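Local coordinates for protein putative short-chain dehydrogenase/reductase (Burkholderia xenovorans, PDB 5JY1) that binds NAD and probably works as a short-chain dehydrogenase/reductase, catalysing the NAD-linked interconversion of an alcohol and a carbonyl compound, at residues I43-N47 with E48-R52; E109-T112 with D113-E117; Q118-T121 with T122-A126; S264-A267 with G268-P271. One frame throughout, in Å; residues are numbered along the deposited sequence. Where two conformers were deposited one is given.

Contact 1: I43-N47 with E48-R52. With NAD (nicotinamide-adenine-dinucleotide), chain E.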
loop_
_atom_site.group_PDB
_atom_site.type_symbol
_atom_site.label_atom_id
_atom_site.label_comp_id
_atom_site.label_asym_id
_atom_site.label_seq_id
_atom_site.Cartn_x
_atom_site.Cartn_y
_atom_site.Cartn_z
ATOM N N ILE A 43 29.723 8.538 -14.568
ATOM C CA ILE A 43 28.912 9.739 -14.382
ATOM C C ILE A 43 28.210 9.953 -15.717
ATOM O O ILE A 43 28.755 10.560 -16.639
ATOM C CB ILE A 43 29.762 10.945 -13.971
ATOM C CG1 ILE A 43 30.614 10.623 -12.733
ATOM C CG2 ILE A 43 28.884 12.171 -13.711
ATOM C CD1 ILE A 43 29.820 10.115 -11.532
ATOM N N ALA A 44 27.000 9.404 -15.838
ATOM C CA ALA A 44 26.269 9.424 -17.107
ATOM C C ALA A 44 25.371 10.655 -17.126
ATOM O O ALA A 44 24.188 10.600 -16.789
ATOM C CB ALA A 44 25.484 8.131 -17.293
ATOM N N GLU A 45 25.942 11.780 -17.563
ATOM C CA GLU A 45 25.380 13.108 -17.356
ATOM C C GLU A 45 25.415 13.897 -18.664
ATOM O O GLU A 45 26.376 13.794 -19.431
ATOM C CB GLU A 45 26.177 13.831 -16.240
ATOM C CG GLU A 45 25.914 15.313 -16.082
ATOM C CD GLU A 45 24.485 15.622 -15.706
ATOM O OE1 GLU A 45 23.992 15.075 -14.690
ATOM O OE2 GLU A 45 23.852 16.410 -16.438
ATOM N N ILE A 46 24.360 14.681 -18.928
ATOM C CA ILE A 46 24.304 15.452 -20.177
ATOM C C ILE A 46 25.082 16.767 -20.067
ATOM O O ILE A 46 25.611 17.267 -21.074
ATOM C CB ILE A 46 22.838 15.694 -20.589
ATOM C CG1 ILE A 46 22.745 16.160 -22.046
ATOM C CG2 ILE A 46 22.164 16.699 -19.649
ATOM C CD1 ILE A 46 21.335 16.095 -22.614
ATOM N N ASN A 47 25.167 17.341 -18.867
ATOM C CA ASN A 47 25.889 18.588 -18.638
ATOM C C ASN A 47 27.367 18.257 -18.479
ATOM O O ASN A 47 27.777 17.687 -17.462
ATOM C CB ASN A 47 25.336 19.301 -17.405
ATOM C CG ASN A 47 25.968 20.672 -17.174
ATOM O OD1 ASN A 47 27.128 20.912 -17.510
ATOM N ND2 ASN A 47 25.198 21.575 -16.582
ATOM N N GLU A 48 28.170 18.613 -19.483
ATOM C CA GLU A 48 29.578 18.238 -19.453
ATOM C C GLU A 48 30.303 18.887 -18.280
ATOM O O GLU A 48 31.186 18.272 -17.669
ATOM C CB GLU A 48 30.246 18.613 -20.775
ATOM C CG GLU A 48 31.696 18.194 -20.847
ATOM C CD GLU A 48 32.259 18.301 -22.247
ATOM O OE1 GLU A 48 31.519 18.751 -23.150
ATOM O OE2 GLU A 48 33.435 17.932 -22.442
ATOM N N SER A 49 29.943 20.129 -17.946
ATOM C CA SER A 49 30.666 20.850 -16.904
ATOM C C SER A 49 30.460 20.207 -15.536
ATOM O O SER A 49 31.426 19.920 -14.818
ATOM C CB SER A 49 30.229 22.313 -16.887
ATOM O OG SER A 49 30.920 23.027 -15.883
ATOM N N THR A 50 29.208 19.977 -15.149
ATOM C CA THR A 50 28.969 19.373 -13.843
ATOM C C THR A 50 29.345 17.897 -13.833
ATOM O O THR A 50 29.781 17.379 -12.796
ATOM C CB THR A 50 27.508 19.559 -13.435
ATOM O OG1 THR A 50 26.657 18.899 -14.381
ATOM C CG2 THR A 50 27.156 21.041 -13.391
ATOM N N GLY A 51 29.190 17.209 -14.968
ATOM C CA GLY A 51 29.565 15.803 -15.026
ATOM C C GLY A 51 31.050 15.586 -14.807
ATOM O O GLY A 51 31.455 14.680 -14.072
ATOM N N ARG A 52 31.882 16.410 -15.442
ATOM C CA ARG A 52 33.320 16.314 -15.214
ATOM C C ARG A 52 33.688 16.727 -13.795
ATOM O O ARG A 52 34.610 16.154 -13.207
ATOM C CB ARG A 52 34.078 17.166 -16.238
ATOM C CG ARG A 52 33.893 16.687 -17.670
ATOM C CD ARG A 52 34.893 17.309 -18.649
ATOM N NE ARG A 52 34.678 16.776 -19.993
ATOM C CZ ARG A 52 35.101 15.580 -20.397
ATOM N NH1 ARG A 52 35.773 14.793 -19.564
ATOM N NH2 ARG A 52 34.848 15.166 -21.631
HETATM P PA NAD E . 18.286 17.613 -10.180
HETATM O O1A NAD E . 17.424 18.505 -11.021
HETATM O O2A NAD E . 18.991 18.341 -9.046
HETATM O O5B NAD E . 19.416 16.816 -11.118
HETATM C C5B NAD E . 18.959 16.291 -12.316
HETATM C C4B NAD E . 20.211 15.760 -13.125
HETATM O O4B NAD E . 19.786 15.163 -14.187
HETATM C C3B NAD E . 21.039 16.997 -13.618
HETATM O O3B NAD E . 22.395 16.798 -13.357
HETATM C C2B NAD E . 20.746 17.033 -15.098
HETATM O O2B NAD E . 21.835 17.758 -15.851
HETATM C C1B NAD E . 20.676 15.749 -15.393
HETATM N N9A NAD E . 19.967 15.532 -16.642
HETATM C C8A NAD E . 18.900 16.211 -17.069
HETATM N N7A NAD E . 18.553 15.726 -18.243
HETATM C C5A NAD E . 19.405 14.744 -18.548
HETATM C C6A NAD E . 19.484 13.919 -19.672
HETATM N N6A NAD E . 18.728 13.762 -20.907
HETATM N N1A NAD E . 20.433 13.005 -19.746
HETATM C C2A NAD E . 21.335 12.874 -18.718
HETATM N N3A NAD E . 21.273 13.675 -17.627
HETATM C C4A NAD E . 20.280 14.618 -17.557
HETATM O O3 NAD E . 17.328 16.409 -9.582
HETATM P PN NAD E . 17.197 15.872 -8.047
HETATM O O1N NAD E . 16.373 16.866 -7.243
HETATM O O2N NAD E . 18.553 15.650 -7.352
HETATM O O5D NAD E . 16.332 14.461 -8.127
HETATM C C5D NAD E . 16.980 13.285 -8.608
HETATM C C4D NAD E . 15.958 12.103 -8.671
HETATM O O4D NAD E . 15.267 12.027 -7.534
HETATM C C3D NAD E . 14.933 12.394 -9.772
HETATM O O3D NAD E . 14.555 11.262 -10.396
HETATM C C2D NAD E . 13.744 12.999 -8.988
HETATM O O2D NAD E . 12.529 12.851 -9.834
HETATM C C1D NAD E . 13.715 12.283 -7.883
HETATM N N1N NAD E . 13.106 12.989 -6.767
HETATM C C2N NAD E . 13.791 13.949 -6.090
HETATM C C3N NAD E . 13.204 14.629 -5.021
HETATM C C7N NAD E . 13.954 15.701 -4.265
HETATM O O7N NAD E . 13.506 16.156 -3.224
HETATM N N7N NAD E . 15.181 16.191 -4.757
HETATM C C4N NAD E . 11.919 14.323 -4.653
HETATM C C5N NAD E . 11.236 13.366 -5.317
HETATM C C6N NAD E . 11.835 12.684 -6.387
#
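Ile43 meets the first turn of helix 48-60 through its CG2 branch, which lies 3.6 Å from Gly51 O. Two residues on, Glu45 lays CG over Gly51, 3.8 Å from its CA, where the lack of a side chain lets strand and helix come close. With CG anti to the backbone N (chi1 168°) and a bend at chi2, the carboxylate turns to the adenosine ribose of NAD. Glu45 OE1 accepts from NAD O3B at 2.7 Å and OE2 from NAD O2B, a very short bond. Asn47 N holds OE2 from the turn, on its anti lone pair, and Gly23 N holds OE1, which fixes the carboxylate. Ile46 sets CG2 against the adenine, 3.5 Å from NAD C4A. Asn47 is the N-cap: OD1 accepts from Thr50 N at 3.3 Å, the donor standing above the carbonyl plane, and weakly from Ser49 N, while Asn47 O receives Gly51 N at 2.9 Å. An acidic residue gripping both ribose hydroxyls at the end of the second strand is characteristic of NAD-preferring Rossmann folds. Strand 40-45 lies between strands 16-20 and 64-69 in the parallel sheet, and helix 48-60 runs back antiparallel to it within the beta-alpha-beta unit that ends in strand 64-69.

Contact 2: E109-T112 with D113-E117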
loop_
_atom_site.group_PDB
_atom_site.type_symbol
_atom_site.label_atom_id
_atom_site.label_comp_id
_atom_site.label_asym_id
_atom_site.label_seq_id
_atom_site.Cartn_x
_atom_site.Cartn_y
_atom_site.Cartn_z
ATOM N N GLU A 109 -5.297 20.174 -16.158
ATOM C CA GLU A 109 -5.950 20.506 -17.419
ATOM C C GLU A 109 -5.147 21.501 -18.250
ATOM O O GLU A 109 -5.460 21.686 -19.430
ATOM C CB GLU A 109 -7.368 21.049 -17.178
ATOM C CG GLU A 109 -7.448 22.400 -16.474
ATOM C CD GLU A 109 -7.522 22.281 -14.955
ATOM O OE1 GLU A 109 -7.990 23.236 -14.304
ATOM O OE2 GLU A 109 -7.114 21.237 -14.409
ATOM N N GLU A 110 -4.110 22.119 -17.682
ATOM C CA GLU A 110 -3.245 23.036 -18.411
ATOM C C GLU A 110 -1.930 22.413 -18.866
ATOM O O GLU A 110 -1.225 23.029 -19.679
ATOM C CB GLU A 110 -2.959 24.279 -17.558
ATOM C CG GLU A 110 -4.196 25.137 -17.338
ATOM C CD GLU A 110 -3.931 26.338 -16.455
ATOM O OE1 GLU A 110 -2.772 26.804 -16.413
ATOM O OE2 GLU A 110 -4.889 26.818 -15.807
ATOM N N LYS A 111 -1.577 21.225 -18.366
ATOM C CA LYS A 111 -0.472 20.471 -18.945
ATOM C C LYS A 111 -0.750 20.214 -20.420
ATOM O O LYS A 111 -1.903 20.068 -20.842
ATOM C CB LYS A 111 -0.279 19.127 -18.230
ATOM C CG LYS A 111 0.087 19.215 -16.747
ATOM C CD LYS A 111 1.563 19.540 -16.544
ATOM C CE LYS A 111 1.904 19.594 -15.052
ATOM N NZ LYS A 111 3.374 19.738 -14.821
ATOM N N THR A 112 0.311 20.181 -21.216
ATOM C CA THR A 112 0.178 19.864 -22.628
ATOM C C THR A 112 0.578 18.414 -22.871
ATOM O O THR A 112 1.281 17.798 -22.068
ATOM C CB THR A 112 1.037 20.797 -23.490
ATOM O OG1 THR A 112 2.417 20.666 -23.113
ATOM C CG2 THR A 112 0.607 22.238 -23.298
ATOM N N ASP A 113 0.110 17.867 -23.996
ATOM C CA ASP A 113 0.582 16.544 -24.404
ATOM C C ASP A 113 2.098 16.525 -24.530
ATOM O O ASP A 113 2.747 15.518 -24.221
ATOM C CB ASP A 113 -0.059 16.133 -25.731
ATOM C CG ASP A 113 -1.538 15.833 -25.605
ATOM O OD1 ASP A 113 -2.103 15.966 -24.498
ATOM O OD2 ASP A 113 -2.148 15.469 -26.640
ATOM N N GLU A 114 2.680 17.635 -24.989
ATOM C CA GLU A 114 4.127 17.700 -25.142
ATOM C C GLU A 114 4.831 17.541 -23.798
ATOM O O GLU A 114 5.883 16.895 -23.711
ATOM C CB GLU A 114 4.515 19.019 -25.811
ATOM C CG GLU A 114 4.153 19.116 -27.294
ATOM C CD GLU A 114 2.651 19.212 -27.568
ATOM O OE1 GLU A 114 1.900 19.764 -26.726
ATOM O OE2 GLU A 114 2.220 18.726 -28.638
ATOM N N MET A 115 4.265 18.118 -22.733
ATOM C CA MET A 115 4.867 17.950 -21.413
ATOM C C MET A 115 4.831 16.493 -20.965
ATOM O O MET A 115 5.826 15.979 -20.438
ATOM C CB MET A 115 4.165 18.833 -20.382
ATOM C CG MET A 115 4.383 20.315 -20.587
ATOM S SD MET A 115 3.330 21.296 -19.505
ATOM C CE MET A 115 3.394 22.881 -20.339
ATOM N N LEU A 116 3.691 15.808 -21.153
ATOM C CA LEU A 116 3.619 14.400 -20.763
ATOM C C LEU A 116 4.590 13.551 -21.576
ATOM O O LEU A 116 5.267 12.671 -21.034
ATOM C CB LEU A 116 2.193 13.869 -20.920
ATOM C CG LEU A 116 2.028 12.386 -20.568
ATOM C CD1 LEU A 116 2.389 12.140 -19.105
ATOM C CD2 LEU A 116 0.607 11.891 -20.847
ATOM N N GLU A 117 4.689 13.814 -22.881
ATOM C CA GLU A 117 5.647 13.074 -23.693
ATOM C C GLU A 117 7.074 13.277 -23.192
ATOM O O GLU A 117 7.850 12.318 -23.085
ATOM C CB GLU A 117 5.522 13.508 -25.154
ATOM C CG GLU A 117 6.425 12.737 -26.107
ATOM C CD GLU A 117 6.192 13.112 -27.562
ATOM O OE1 GLU A 117 5.351 14.000 -27.828
ATOM O OE2 GLU A 117 6.852 12.517 -28.438
#
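Thr112 OG1 stands between its own backbone N and carbonyl carbon (chi1 60°), which turns the hydroxyl to the start of helix 113-141, while Met115 sends CG anti to its carbonyl carbon (chi1 -68°) and then runs extended, passing obliquely across the threonine. The two side chains thus meet at the helix N-terminus. Thr112 OG1 accepts from Met115 N at 3.2 Å and also lies 3.2 Å from Met115 CG, a snug fit of hydroxyl against methylene. The chain continues to Met115 SD, which receives a weak but nearly straight bond from Thr112 N at 3.6 Å. Backbone bonds close the turn: Thr112 O accepts from Leu116 N at 3.3 Å, and weakly from Met115 N. Glu114, bent at chi2, brings OE1 alongside Thr112 CB, 3.5 Å away. On the loop side Lys111 passes its CD across the methionine at about a right angle, 3.9 Å from Met115 SD; its NZ goes on to Pro104 O, Leu160 O and a salt bridge with Asp163. Asp113 turns outward to Trp128, Trp129 and Lys75 of the second subunit. The geometry of Thr112 and Met115 fits a capping box whose return bond, from Thr112 N to the methionine sulfur, is weak, at the start of the long helix that short-chain dehydrogenases commonly use to pair subunits.

Contact 3: Q118-T121 with T122-A126; sequences QTLT and TSLWA
A wider, pi-type turn interrupts the regular alpha-helical pattern of helix 113-141, and Leu120 and Trp125 meet at it. Leu120 O accepts from Trp125 N at 2.8 Å, nearly along the C=O axis, and only weakly from Leu124 N. The same five-residue step recurs where Thr121 O takes Ala126 N at 3.0 Å. Before it the bonds are of the usual four-residue kind, Thr122 N to Gln118 O and Ser123 N to Thr119 O. In the Rossmann fold of this family the helix packs beside helix 162-182, which carries Tyr164 and Lys168 of the NAD site; Ser123 touches Lys168, and Leu124 touches Ile171. Among the side chains, Leu120 and Leu124 run abreast in one direction, their CD2 methyls 4.0 Å apart. Trp125 (chi1 -80°) turns its ring so that the edge, at CD1, comes 3.5 Å from Leu120 O; Trp128 meets this indole edge-to-face. On another flank a water joins three side chains, donating to Gln118 OE1 at 3.2 Å and weakly to Thr119 OG1, and accepting from Thr122 OG1 at 3.2 Å. Thr119 OG1 has stronger partners in Asp163 and in Met115 O, one turn earlier in the helix.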
loop_
_atom_site.group_PDB
_atom_site.type_symbol
_atom_site.label_atom_id
_atom_site.label_comp_id
_atom_site.label_asym_id
_atom_site.label_seq_id
_atom_site.Cartn_x
_atom_site.Cartn_y
_atom_site.Cartn_z
ATOM N N GLN A 118 7.439 14.523 -22.879
ATOM C CA GLN A 118 8.795 14.804 -22.422
ATOM C C GLN A 118 9.080 14.121 -21.091
ATOM O O GLN A 118 10.173 13.575 -20.882
ATOM C CB GLN A 118 8.999 16.312 -22.299
ATOM C CG GLN A 118 10.393 16.721 -21.878
ATOM C CD GLN A 118 10.480 18.197 -21.564
ATOM O OE1 GLN A 118 10.874 18.586 -20.465
ATOM N NE2 GLN A 118 10.100 19.031 -22.527
ATOM N N THR A 119 8.108 14.143 -20.175
ATOM C CA THR A 119 8.311 13.516 -18.876
ATOM C C THR A 119 8.350 11.996 -18.991
ATOM O O THR A 119 9.172 11.344 -18.340
ATOM C CB THR A 119 7.222 13.966 -17.902
ATOM O OG1 THR A 119 7.333 15.382 -17.701
ATOM C CG2 THR A 119 7.392 13.281 -16.575
ATOM N N LEU A 120 7.490 11.410 -19.829
ATOM C CA LEU A 120 7.576 9.972 -20.075
ATOM C C LEU A 120 8.931 9.594 -20.670
ATOM O O LEU A 120 9.507 8.560 -20.309
ATOM C CB LEU A 120 6.439 9.521 -21.001
ATOM C CG LEU A 120 5.036 9.468 -20.389
ATOM C CD1 LEU A 120 4.024 9.228 -21.490
ATOM C CD2 LEU A 120 4.917 8.381 -19.312
ATOM N N THR A 121 9.476 10.434 -21.558
ATOM C CA THR A 121 10.771 10.125 -22.163
ATOM C C THR A 121 11.898 10.193 -21.136
ATOM O O THR A 121 12.698 9.256 -21.020
ATOM C CB THR A 121 11.066 11.074 -23.326
ATOM O OG1 THR A 121 10.038 10.966 -24.321
ATOM C CG2 THR A 121 12.425 10.743 -23.956
ATOM N N THR A 122 11.983 11.296 -20.379
ATOM C CA THR A 122 13.149 11.499 -19.518
ATOM C C THR A 122 13.105 10.631 -18.271
ATOM O O THR A 122 14.157 10.294 -17.715
ATOM C CB THR A 122 13.292 12.971 -19.111
ATOM O OG1 THR A 122 12.163 13.370 -18.321
ATOM C CG2 THR A 122 13.399 13.866 -20.330
ATOM N N SER A 123 11.914 10.267 -17.803
ATOM C CA SER A 123 11.797 9.372 -16.661
ATOM C C SER A 123 11.599 7.925 -17.100
ATOM O O SER A 123 12.471 7.076 -16.877
ATOM C CB SER A 123 10.650 9.828 -15.746
ATOM O OG SER A 123 10.955 11.085 -15.160
ATOM N N LEU A 124 10.494 7.638 -17.785
ATOM C CA LEU A 124 10.107 6.242 -17.968
ATOM C C LEU A 124 10.936 5.566 -19.054
ATOM O O LEU A 124 11.529 4.510 -18.816
ATOM C CB LEU A 124 8.613 6.148 -18.285
ATOM C CG LEU A 124 8.030 4.741 -18.347
ATOM C CD1 LEU A 124 8.330 3.987 -17.056
ATOM C CD2 LEU A 124 6.519 4.810 -18.600
ATOM N N TRP A 125 10.973 6.144 -20.260
ATOM C CA TRP A 125 11.741 5.528 -21.338
ATOM C C TRP A 125 13.221 5.444 -20.986
ATOM O O TRP A 125 13.878 4.424 -21.245
ATOM C CB TRP A 125 11.541 6.314 -22.631
ATOM C CG TRP A 125 10.243 5.985 -23.317
ATOM C CD1 TRP A 125 9.082 6.708 -23.282
ATOM C CD2 TRP A 125 9.980 4.840 -24.134
ATOM N NE1 TRP A 125 8.106 6.077 -24.035
ATOM C CE2 TRP A 125 8.641 4.934 -24.573
ATOM C CE3 TRP A 125 10.757 3.750 -24.552
ATOM C CZ2 TRP A 125 8.060 3.978 -25.414
ATOM C CZ3 TRP A 125 10.181 2.799 -25.370
ATOM C CH2 TRP A 125 8.843 2.921 -25.801
ATOM N N ALA A 126 13.765 6.506 -20.396
ATOM C CA ALA A 126 15.167 6.475 -19.985
ATOM C C ALA A 126 15.454 5.293 -19.069
ATOM O O ALA A 126 16.485 4.624 -19.212
ATOM C CB ALA A 126 15.531 7.781 -19.286
HETATM O O HOH W 1 10.554 16.094 -18.520
#

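Contact 4: S264-A267 with G268-P271; sequences SRPA and GIKP
Pro271 sets its CB over the centre of one guanidinium face of Arg265, 3.6 Å from CZ, the two side chains crossing at about a right angle. This is the tight part of the contact. Arg265 starts extended, with CG anti to the backbone N (chi1 -179°), which carries CG and CD across Ile269; the bend at chi3 then turns the guanidinium to the proline. Arg265 CD comes 3.3 Å from Ile269 O, and CG lies against Ile269 CB. A second apolar pair closes the other end: Pro266 and Ile269 run abreast, with Pro266 CB 4.0 Å from Ile269 CG1. Both belong to a type I beta turn, Pro266 to Ile269, which reverses the chain, and Ile269 N donates to Pro266 O at 3.2 Å from well above the carbonyl plane. The corner of this turn, Ala267 and Gly268, is the looser side: both residues are exposed, and Ala267 carries its methyl away from the packed pairs. Waters meet the polar atoms. One spans the turn, 2.9 Å from Pro266 O and 2.6 Å from Ile269 O; another accepts from Arg265 NH2 at 2.8 Å and lies close to Pro271 O. Neighbouring chains complete the setting. Arg265 NH1 donates to Ala217 O of the third subunit, while Ile269 packs on Arg184 of the second. The chemistry implies a C-terminal arm shaped by one backbone bond and by apolar contacts, whose arginine uses a face for proline and its N-H groups for water and another subunit.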
loop_
_atom_site.group_PDB
_atom_site.type_symbol
_atom_site.label_atom_id
_atom_site.label_comp_id
_atom_site.label_asym_id
_atom_site.label_seq_id
_atom_site.Cartn_x
_atom_site.Cartn_y
_atom_site.Cartn_z
ATOM N N SER A 264 -0.462 20.046 -1.158
ATOM C CA SER A 264 0.181 20.813 -2.219
ATOM C C SER A 264 -0.779 21.729 -2.981
ATOM O O SER A 264 -0.411 22.258 -4.037
ATOM C CB SER A 264 0.900 19.865 -3.194
ATOM O OG SER A 264 0.063 18.788 -3.612
ATOM N N ARG A 265 -1.985 21.965 -2.466
ATOM C CA ARG A 265 -2.893 22.863 -3.173
ATOM C C ARG A 265 -2.283 24.260 -3.242
ATOM O O ARG A 265 -1.896 24.814 -2.202
ATOM C CB ARG A 265 -4.263 22.945 -2.502
ATOM C CG ARG A 265 -5.217 23.864 -3.268
ATOM C CD ARG A 265 -6.531 24.132 -2.523
ATOM N NE ARG A 265 -7.298 22.905 -2.343
ATOM C CZ ARG A 265 -7.433 22.265 -1.186
ATOM N NH1 ARG A 265 -6.857 22.752 -0.091
ATOM N NH2 ARG A 265 -8.143 21.137 -1.127
ATOM N N PRO A 266 -2.159 24.852 -4.432
ATOM C CA PRO A 266 -1.606 26.211 -4.524
ATOM C C PRO A 266 -2.477 27.224 -3.791
ATOM O O PRO A 266 -3.691 27.054 -3.655
ATOM C CB PRO A 266 -1.579 26.482 -6.035
ATOM C CG PRO A 266 -1.554 25.131 -6.667
ATOM C CD PRO A 266 -2.373 24.246 -5.759
ATOM N N ALA A 267 -1.833 28.305 -3.336
ATOM C CA ALA A 267 -2.496 29.273 -2.459
ATOM C C ALA A 267 -3.709 29.923 -3.119
ATOM O O ALA A 267 -4.704 30.222 -2.446
ATOM C CB ALA A 267 -1.498 30.344 -2.019
ATOM N N GLY A 268 -3.644 30.167 -4.420
ATOM C CA GLY A 268 -4.710 30.871 -5.104
ATOM C C GLY A 268 -5.884 30.030 -5.561
ATOM O O GLY A 268 -6.769 30.554 -6.245
ATOM N N ILE A 269 -5.929 28.749 -5.207
ATOM C CA ILE A 269 -6.970 27.833 -5.667
ATOM C C ILE A 269 -7.964 27.610 -4.531
ATOM O O ILE A 269 -7.579 27.158 -3.446
ATOM C CB ILE A 269 -6.366 26.499 -6.141
ATOM C CG1 ILE A 269 -5.397 26.708 -7.310
ATOM C CG2 ILE A 269 -7.466 25.514 -6.510
ATOM C CD1 ILE A 269 -6.041 27.247 -8.563
ATOM N N LYS A 270 -9.238 27.924 -4.778
ATOM C CA LYS A 270 -10.269 27.693 -3.773
ATOM C C LYS A 270 -10.518 26.195 -3.627
ATOM O O LYS A 270 -10.717 25.502 -4.629
ATOM C CB LYS A 270 -11.558 28.418 -4.154
ATOM C CG LYS A 270 -12.562 28.532 -3.016
ATOM C CD LYS A 270 -13.752 29.404 -3.399
ATOM C CE LYS A 270 -14.748 29.497 -2.254
ATOM N NZ LYS A 270 -16.020 30.155 -2.663
ATOM N N PRO A 271 -10.490 25.653 -2.403
ATOM C CA PRO A 271 -10.674 24.198 -2.246
ATOM C C PRO A 271 -12.005 23.660 -2.760
ATOM O O PRO A 271 -12.068 22.485 -3.149
ATOM C CB PRO A 271 -10.529 23.985 -0.728
ATOM C CG PRO A 271 -10.437 25.343 -0.117
ATOM C CD PRO A 271 -9.922 26.251 -1.184
HETATM O O HOH W 2 -9.448 21.402 -3.616
HETATM O O HOH W 3 -5.759 27.418 -1.648
#

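How the contacts relate
Contact 3 is the buried one of the four, contacts 1 and 2 are partly buried, and contact 4 lies on the surface, away from the NAD site. Contacts 2 and 3 adjoin along helix 113-141, one at its capped start and the other at a widened turn within it, their centres about 13 Å apart. Both 48-52 and 113-117 open helices with a side-chain cap, asparagine in contact 1 and threonine in contact 2, but only contact 1 holds the cofactor directly. Contact 4 has no helix and relies on a beta turn, a proline packed on an arginine face and waters. Contacts 2, 3 and 4 each touch the second subunit, whereas contact 1 meets no other protein chain of the assembly.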